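PDB 6GFV: beta-hexosaminidase LpqI from Mycobacterium tuberculosis H37Rv, which cleaves terminal beta-1,4-linked N-acetylglucosamine from peptidoglycan fragments as a family 3 glycoside hydrolase, feeding cell-wall recycling. Local coordinates for residues G233-E238 with K244-L249; P183-G188 with G195-P200; S87-L92 with L126-D131. One frame throughout, in Å; residues are numbered along the deposited sequence.

How the interactions relate
All three contacts belong to the TIM-barrel domain of a family 3 glycoside hydrolase, and each packs a loop against a second segment at or near a helix or strand of the barrel. Interactions 1 and 2 are neighbours: their centres lie about 13 Å apart and their nearest atoms about 5 Å, without touching. Interaction 3 stands apart, its centre about 27 Å from that of interaction 2 and about 32 Å from that of interaction 1, across the chain's centre from the latter. Interaction 2 brackets the loop bearing Asp191 and His193, catalytic by similarity, and interaction 3 contains Arg88, by similarity a substrate-binding residue. Interaction 1 is more peripheral, with the Ala246 side chain about 11 Å from that of His181.

Interaction 1: residues G233-E238 with K244-L249; sequences GLTGSE and KAAVNL
Leu234 lays its side chain against the first turns of helix 244-252, and this one residue supplies most of the contact from the loop 233-238. Its CG stands anti to the backbone N (chi1 -176°), a setting that swings the isobutyl group out to the helix. CD2 comes over the backbone at Ala246, 3.9 Å from Ala246 CA and equally close to the CB of that residue. Further along the helix, the same methyl reaches Leu249 CD2 at 4.3 Å. The other branch is turned to the preceding residue, with Leu234 CD1 3.8 Å from Ala245 O. The backbone joins in as well, since Leu234 O lies 3.5 Å from Ala245 CB.

Thr235 follows and splits its two branches between different tasks. CG2 rests on Ala246 CB at 3.9 Å, whereas OG1 turns back into its own loop and bonds to Glu238 O at 2.8 Å, approaching nearly in line with the carbonyl. The same hydroxyl oxygen is also hydrogen-bonded to Val231 N, in the chain just before the loop. Thr235 also begins a type II' beta turn, in which Gly236 takes the positive phi, and the turn closes with a bond from Glu238 N to Thr235 O. Glu238, at the end of the turn, makes a salt bridge with Arg288.

The example shows a division of labour: hydrogen bonds shape the turn internally, but none crosses to the helix. The side chains meet through methyl groups, so the association rests on shape and apolar burial rather than on directional bonds.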
loop_
_atom_site.group_PDB
_atom_site.type_symbol
_atom_site.label_atom_id
_atom_site.label_comp_id
_atom_site.label_asym_id
_atom_site.label_seq_id
_atom_site.Cartn_x
_atom_site.Cartn_y
_atom_site.Cartn_z
ATOM N N GLY A 233 -13.528 15.598 -12.897
ATOM C CA GLY A 233 -12.613 16.725 -12.915
ATOM C C GLY A 233 -11.138 16.359 -12.823
ATOM O O GLY A 233 -10.289 17.231 -12.936
ATOM N N LEU A 234 -10.836 15.076 -12.620
ATOM C CA LEU A 234 -9.454 14.612 -12.482
ATOM C C LEU A 234 -9.083 13.412 -13.365
ATOM O O LEU A 234 -8.078 13.462 -14.061
ATOM C CB LEU A 234 -9.157 14.265 -11.017
ATOM C CG LEU A 234 -7.737 13.841 -10.640
ATOM C CD1 LEU A 234 -6.716 14.973 -10.813
ATOM C CD2 LEU A 234 -7.706 13.322 -9.211
ATOM N N THR A 235 -9.880 12.342 -13.327
ATOM C CA THR A 235 -9.504 11.083 -13.978
ATOM C C THR A 235 -10.469 10.600 -15.070
ATOM O O THR A 235 -10.153 9.667 -15.795
ATOM C CB THR A 235 -9.368 9.926 -12.938
ATOM O OG1 THR A 235 -10.666 9.491 -12.532
ATOM C CG2 THR A 235 -8.595 10.372 -11.718
ATOM N N GLY A 236 -11.635 11.224 -15.190
ATOM C CA GLY A 236 -12.624 10.784 -16.156
ATOM C C GLY A 236 -13.232 9.450 -15.750
ATOM O O GLY A 236 -13.699 9.294 -14.629
ATOM N N SER A 237 -13.218 8.492 -16.664
ATOM C CA SER A 237 -13.727 7.158 -16.368
ATOM C C SER A 237 -12.623 6.156 -15.986
ATOM O O SER A 237 -12.859 4.949 -15.942
ATOM C CB SER A 237 -14.505 6.628 -17.563
ATOM O OG SER A 237 -13.711 6.713 -18.724
ATOM N N GLU A 238 -11.422 6.649 -15.718
ATOM C CA GLU A 238 -10.323 5.783 -15.303
ATOM C C GLU A 238 -10.197 5.778 -13.782
ATOM O O GLU A 238 -10.334 6.819 -13.159
ATOM C CB GLU A 238 -9.010 6.231 -15.934
ATOM C CG GLU A 238 -8.989 6.187 -17.462
ATOM C CD GLU A 238 -9.228 4.796 -18.031
ATOM O OE1 GLU A 238 -8.790 3.811 -17.408
ATOM O OE2 GLU A 238 -9.843 4.683 -19.109
ATOM N N LYS A 244 -2.419 8.708 -14.186
ATOM C CA LYS A 244 -1.273 9.580 -13.965
ATOM C C LYS A 244 -1.672 10.962 -13.450
ATOM O O LYS A 244 -0.925 11.582 -12.702
ATOM C CB LYS A 244 -0.472 9.723 -15.261
ATOM C CG LYS A 244 0.856 10.417 -15.104
ATOM C CD LYS A 244 1.666 10.313 -16.376
ATOM C CE LYS A 244 3.095 10.692 -16.126
ATOM N NZ LYS A 244 3.861 10.784 -17.393
ATOM N N ALA A 245 -2.837 11.449 -13.862
ATOM C CA ALA A 245 -3.331 12.735 -13.380
ATOM C C ALA A 245 -3.555 12.691 -11.868
ATOM O O ALA A 245 -3.180 13.619 -11.165
ATOM C CB ALA A 245 -4.616 13.130 -14.108
ATOM N N ALA A 246 -4.143 11.605 -11.365
ATOM C CA ALA A 246 -4.357 11.456 -9.923
ATOM C C ALA A 246 -3.041 11.317 -9.141
ATOM O O ALA A 246 -2.848 11.971 -8.131
ATOM C CB ALA A 246 -5.289 10.249 -9.633
ATOM N N VAL A 247 -2.134 10.463 -9.591
ATOM C CA VAL A 247 -0.850 10.330 -8.897
ATOM C C VAL A 247 -0.083 11.660 -8.969
ATOM O O VAL A 247 0.450 12.106 -7.971
ATOM C CB VAL A 247 -0.019 9.184 -9.467
ATOM C CG1 VAL A 247 1.314 9.090 -8.774
ATOM C CG2 VAL A 247 -0.777 7.867 -9.309
ATOM N N ASN A 248 -0.082 12.325 -10.124
ATOM C CA ASN A 248 0.594 13.637 -10.234
ATOM C C ASN A 248 0.063 14.690 -9.243
ATOM O O ASN A 248 0.837 15.476 -8.731
ATOM C CB ASN A 248 0.506 14.172 -11.677
ATOM C CG ASN A 248 1.605 13.610 -12.574
ATOM O OD1 ASN A 248 2.465 12.881 -12.121
ATOM N ND2 ASN A 248 1.563 13.941 -13.845
ATOM N N LEU A 249 -1.240 14.704 -8.962
ATOM C CA LEU A 249 -1.783 15.590 -7.925
ATOM C C LEU A 249 -1.168 15.315 -6.551
ATOM O O LEU A 249 -0.828 16.239 -5.805
ATOM C CB LEU A 249 -3.300 15.451 -7.822
ATOM C CG LEU A 249 -4.015 16.306 -6.759
ATOM C CD1 LEU A 249 -3.790 17.800 -7.004
ATOM C CD2 LEU A 249 -5.514 15.988 -6.702
#

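Interaction 2: residues P183-G188 with G195-P200; sequences PGHGRG and GGVTTP
Val197 has CG1 anti to its backbone N (chi1 171°), which sends that methyl toward Gly188, while Thr199, with OG1 between the backbone N and the carbonyl carbon (chi1 68°), has CG2 anti to that carbon and directed to Gly184. These two rotations fit the short, weakly bonded strand at 197-198 against the loop that leaves strand 176-182 of the TIM barrel. Between the two segments runs the loop containing Asp191, important for catalysis in relatives, and His193, by similarity the proton donor/acceptor.

Glycines receive much of the contact. Val197 CG1 sits 3.9 Å from Gly188 CA, packing directly on the bare backbone of the glycine. Thr199 CG2 meets a polar surface instead, 3.5 Å from Gly184 O. Nearby, His185 brings CE1 to 4.2 Å from Val197 CG1, an oblique approach to the ring. The imidazole is held by neighbours outside the pair: its NE2 is hydrogen-bonded to Ser192, and the ring packs edge-to-face with His181, a substrate-binding residue by similarity. A type I beta turn from His185 to Gly188 carries the chain round.

At the end of the second segment, the Pro200 ring lies against Arg187, with Pro200 CG 3.9 Å from Arg187 CB. The arginine chain bends at chi2 and continues away to a salt bridge with Asp208. Backbone hydrogen bonds of Val197 and Thr199 with Gln230 tie the segment to strand 223-230 of the barrel sheet.

No conventional hydrogen bond joins the two segments, but Gly188 CA makes a CH...O contact with Thr198 O at 3.5 Å, with an angle of 139° at the hydrogen.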
loop_
_atom_site.group_PDB
_atom_site.type_symbol
_atom_site.label_atom_id
_atom_site.label_comp_id
_atom_site.label_asym_id
_atom_site.label_seq_id
_atom_site.Cartn_x
_atom_site.Cartn_y
_atom_site.Cartn_z
ATOM N N PRO A 183 -7.993 9.443 -3.721
ATOM C CA PRO A 183 -8.158 10.690 -2.974
ATOM C C PRO A 183 -9.443 10.758 -2.173
ATOM O O PRO A 183 -9.947 11.852 -1.961
ATOM C CB PRO A 183 -8.184 11.733 -4.080
ATOM C CG PRO A 183 -8.964 11.041 -5.166
ATOM C CD PRO A 183 -8.566 9.572 -5.076
ATOM N N GLY A 184 -9.979 9.619 -1.750
ATOM C CA GLY A 184 -11.106 9.625 -0.838
ATOM C C GLY A 184 -12.217 8.684 -1.246
ATOM O O GLY A 184 -12.894 8.927 -2.235
ATOM N N HIS A 185 -12.385 7.610 -0.476
ATOM C CA HIS A 185 -13.385 6.565 -0.729
ATOM C C HIS A 185 -14.668 6.748 0.075
ATOM O O HIS A 185 -15.646 6.067 -0.164
ATOM C CB HIS A 185 -12.791 5.184 -0.379
ATOM C CG HIS A 185 -13.366 4.042 -1.154
ATOM N ND1 HIS A 185 -14.722 3.850 -1.317
ATOM C CD2 HIS A 185 -12.760 3.024 -1.807
ATOM C CE1 HIS A 185 -14.923 2.755 -2.028
ATOM N NE2 HIS A 185 -13.748 2.235 -2.336
ATOM N N GLY A 186 -14.635 7.627 1.065
ATOM C CA GLY A 186 -15.716 7.738 2.027
ATOM C C GLY A 186 -17.106 8.005 1.478
ATOM O O GLY A 186 -18.096 7.490 2.003
ATOM N N ARG A 187 -17.196 8.816 0.426
ATOM C CA ARG A 187 -18.492 9.075 -0.192
ATOM C C ARG A 187 -18.582 8.486 -1.606
ATOM O O ARG A 187 -19.309 8.995 -2.435
ATOM C CB ARG A 187 -18.783 10.582 -0.212
ATOM C CG ARG A 187 -18.812 11.226 1.172
ATOM C CD ARG A 187 -17.605 12.148 1.362
ATOM N NE ARG A 187 -17.404 12.649 2.725
ATOM C CZ ARG A 187 -18.093 13.653 3.270
ATOM N NH1 ARG A 187 -19.060 14.250 2.585
ATOM N NH2 ARG A 187 -17.829 14.053 4.503
ATOM N N GLY A 188 -17.851 7.406 -1.867
ATOM C CA GLY A 188 -17.903 6.727 -3.152
ATOM C C GLY A 188 -19.285 6.193 -3.500
ATOM O O GLY A 188 -20.126 6.003 -2.625
ATOM N N GLY A 195 -17.306 -3.687 -8.281
ATOM C CA GLY A 195 -17.716 -2.789 -9.346
ATOM C C GLY A 195 -17.039 -1.432 -9.380
ATOM O O GLY A 195 -16.309 -1.076 -8.458
ATOM N N GLY A 196 -17.294 -0.681 -10.453
ATOM C CA GLY A 196 -16.750 0.654 -10.643
ATOM C C GLY A 196 -17.337 1.666 -9.677
ATOM O O GLY A 196 -18.540 1.695 -9.439
ATOM N N VAL A 197 -16.474 2.498 -9.112
ATOM C CA VAL A 197 -16.869 3.460 -8.101
ATOM C C VAL A 197 -16.432 4.890 -8.471
ATOM O O VAL A 197 -15.293 5.115 -8.887
ATOM C CB VAL A 197 -16.288 3.054 -6.729
ATOM C CG1 VAL A 197 -16.495 4.133 -5.703
ATOM C CG2 VAL A 197 -16.918 1.739 -6.262
ATOM N N THR A 198 -17.350 5.842 -8.316
ATOM C CA THR A 198 -17.087 7.252 -8.580
ATOM C C THR A 198 -17.158 8.094 -7.301
ATOM O O THR A 198 -17.988 7.843 -6.431
ATOM C CB THR A 198 -18.094 7.799 -9.632
ATOM O OG1 THR A 198 -17.931 7.093 -10.864
ATOM C CG2 THR A 198 -17.921 9.294 -9.874
ATOM N N THR A 199 -16.281 9.092 -7.196
ATOM C CA THR A 199 -16.264 10.056 -6.086
ATOM C C THR A 199 -17.107 11.317 -6.373
ATOM O O THR A 199 -17.543 11.512 -7.492
ATOM C CB THR A 199 -14.822 10.513 -5.783
ATOM O OG1 THR A 199 -14.324 11.303 -6.871
ATOM C CG2 THR A 199 -13.900 9.331 -5.547
ATOM N N PRO A 200 -17.328 12.170 -5.356
ATOM C CA PRO A 200 -17.854 13.522 -5.608
ATOM C C PRO A 200 -16.874 14.330 -6.451
ATOM O O PRO A 200 -15.747 13.891 -6.597
ATOM C CB PRO A 200 -18.002 14.113 -4.201
ATOM C CG PRO A 200 -18.157 12.903 -3.302
ATOM C CD PRO A 200 -17.299 11.847 -3.916
#

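Interaction 3: residues S87-L92 with L126-D131; sequences SRLRSL and LGITID
Leu89 and Ile128 meet tip to tip between two backbones that stay well apart: the nearest CA atoms of the segments, those of Leu92 and Leu126, are still 9.1 Å from each other. Side chains therefore bridge the whole separation. Leu89 CD1 reaches Ile128 CG1 at 4.0 Å and also approaches Leu126 CD1 at 4.3 Å. Three residues on, Leu92 slants across Leu126, their CD1 methyls 3.9 Å apart. In both leucines of the loop CG is anti to the carbonyl carbon, with chi1 -57° in Leu89, and chi2 near 180° extends CD1 toward the other segment.

The loop has its own bracing. Ser87 O accepts from Arg90 N in a type I beta turn and from Arg90 NH1 at 3.1 Å, the two donors arriving from opposite faces of the carbonyl plane. Within this turn lies Arg88, a substrate-binding residue by similarity.

Leu126 and Ile128 flank Gly127, whose positive phi makes it the C-prime residue of a Schellman motif ending helix 109-126. The apolar cluster thus sits where that helix passes into strand 130-131, with Met123 of the helix touching Leu89 and Ile128, and Val77 and Val79 of strand 76-83 packing on Ile128.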
loop_
_atom_site.group_PDB
_atom_site.type_symbol
_atom_site.label_atom_id
_atom_site.label_comp_id
_atom_site.label_asym_id
_atom_site.label_seq_id
_atom_site.Cartn_x
_atom_site.Cartn_y
_atom_site.Cartn_z
ATOM N N SER A 87 -8.918 -7.293 10.337
ATOM C CA SER A 87 -7.792 -7.571 11.217
ATOM C C SER A 87 -7.240 -8.970 10.975
ATOM O O SER A 87 -7.555 -9.894 11.699
ATOM C CB SER A 87 -8.216 -7.384 12.673
ATOM O OG SER A 87 -7.289 -7.960 13.567
ATOM N N ARG A 88 -6.419 -9.108 9.936
ATOM C CA ARG A 88 -5.867 -10.408 9.533
ATOM C C ARG A 88 -5.157 -11.177 10.657
ATOM O O ARG A 88 -5.249 -12.400 10.736
ATOM C CB ARG A 88 -4.895 -10.232 8.368
ATOM C CG ARG A 88 -4.396 -11.546 7.798
ATOM C CD ARG A 88 -5.552 -12.316 7.193
ATOM N NE ARG A 88 -5.261 -13.708 6.856
ATOM C CZ ARG A 88 -5.526 -14.737 7.657
ATOM N NH1 ARG A 88 -6.056 -14.529 8.856
ATOM N NH2 ARG A 88 -5.249 -15.971 7.260
ATOM N N LEU A 89 -4.469 -10.457 11.534
ATOM C CA LEU A 89 -3.624 -11.084 12.546
ATOM C C LEU A 89 -4.277 -11.120 13.924
ATOM O O LEU A 89 -3.594 -11.229 14.941
ATOM C CB LEU A 89 -2.280 -10.352 12.631
ATOM C CG LEU A 89 -1.453 -10.260 11.343
ATOM C CD1 LEU A 89 -0.128 -9.515 11.577
ATOM C CD2 LEU A 89 -1.200 -11.648 10.753
ATOM N N ARG A 90 -5.601 -11.015 13.957
ATOM C CA ARG A 90 -6.333 -11.019 15.225
ATOM C C ARG A 90 -5.968 -12.216 16.121
ATOM O O ARG A 90 -5.923 -12.095 17.341
ATOM C CB ARG A 90 -7.844 -10.992 14.963
ATOM C CG ARG A 90 -8.368 -12.125 14.106
ATOM C CD ARG A 90 -9.846 -11.932 13.789
ATOM N NE ARG A 90 -10.389 -13.024 12.991
ATOM C CZ ARG A 90 -10.182 -13.179 11.685
ATOM N NH1 ARG A 90 -9.435 -12.312 11.008
ATOM N NH2 ARG A 90 -10.719 -14.212 11.051
ATOM N N SER A 91 -5.689 -13.358 15.512
ATOM C CA SER A 91 -5.405 -14.569 16.281
ATOM C C SER A 91 -4.058 -14.485 16.993
ATOM O O SER A 91 -3.792 -15.248 17.917
ATOM C CB SER A 91 -5.424 -15.793 15.371
ATOM O OG SER A 91 -4.259 -15.832 14.564
ATOM N N LEU A 92 -3.216 -13.550 16.563
ATOM C CA LEU A 92 -1.831 -13.498 17.017
ATOM C C LEU A 92 -1.443 -12.270 17.821
ATOM O O LEU A 92 -0.504 -12.336 18.600
ATOM C CB LEU A 92 -0.876 -13.579 15.823
ATOM C CG LEU A 92 -0.942 -14.792 14.905
ATOM C CD1 LEU A 92 0.182 -14.707 13.892
ATOM C CD2 LEU A 92 -0.871 -16.079 15.694
ATOM N N LEU A 126 6.780 -10.450 14.583
ATOM C CA LEU A 126 6.404 -11.528 13.674
ATOM C C LEU A 126 7.131 -11.447 12.339
ATOM O O LEU A 126 7.297 -12.456 11.670
ATOM C CB LEU A 126 4.898 -11.540 13.429
ATOM C CG LEU A 126 3.987 -11.897 14.605
ATOM C CD1 LEU A 126 2.543 -11.594 14.275
ATOM C CD2 LEU A 126 4.161 -13.351 14.994
ATOM N N GLY A 127 7.569 -10.247 11.957
ATOM C CA GLY A 127 8.231 -10.060 10.680
ATOM C C GLY A 127 7.553 -9.068 9.728
ATOM O O GLY A 127 8.017 -8.874 8.608
ATOM N N ILE A 128 6.449 -8.467 10.165
ATOM C CA ILE A 128 5.722 -7.466 9.380
ATOM C C ILE A 128 6.570 -6.200 9.229
ATOM O O ILE A 128 7.100 -5.699 10.216
ATOM C CB ILE A 128 4.372 -7.079 10.039
ATOM C CG1 ILE A 128 3.434 -8.281 10.131
ATOM C CG2 ILE A 128 3.675 -5.936 9.269
ATOM C CD1 ILE A 128 3.220 -8.994 8.796
ATOM N N THR A 129 6.681 -5.684 8.006
ATOM C CA THR A 129 7.332 -4.384 7.786
ATOM C C THR A 129 6.370 -3.269 7.345
ATOM O O THR A 129 6.685 -2.086 7.507
ATOM C CB THR A 129 8.461 -4.471 6.737
ATOM O OG1 THR A 129 7.919 -4.771 5.445
ATOM C CG2 THR A 129 9.514 -5.527 7.136
ATOM N N ILE A 130 5.217 -3.651 6.791
ATOM C CA ILE A 130 4.241 -2.702 6.224
ATOM C C ILE A 130 2.821 -3.076 6.619
ATOM O O ILE A 130 2.421 -4.234 6.471
ATOM C CB ILE A 130 4.297 -2.646 4.662
ATOM C CG1 ILE A 130 5.647 -2.123 4.157
ATOM C CG2 ILE A 130 3.162 -1.784 4.113
ATOM C CD1 ILE A 130 5.899 -2.440 2.694
ATOM N N ASP A 131 2.069 -2.099 7.117
ATOM C CA ASP A 131 0.645 -2.268 7.442
ATOM C C ASP A 131 -0.172 -1.296 6.595
ATOM O O ASP A 131 0.040 -0.089 6.661
ATOM C CB ASP A 131 0.375 -2.010 8.930
ATOM C CG ASP A 131 -1.097 -2.258 9.341
ATOM O OD1 ASP A 131 -1.887 -2.798 8.556
ATOM O OD2 ASP A 131 -1.447 -1.936 10.486
#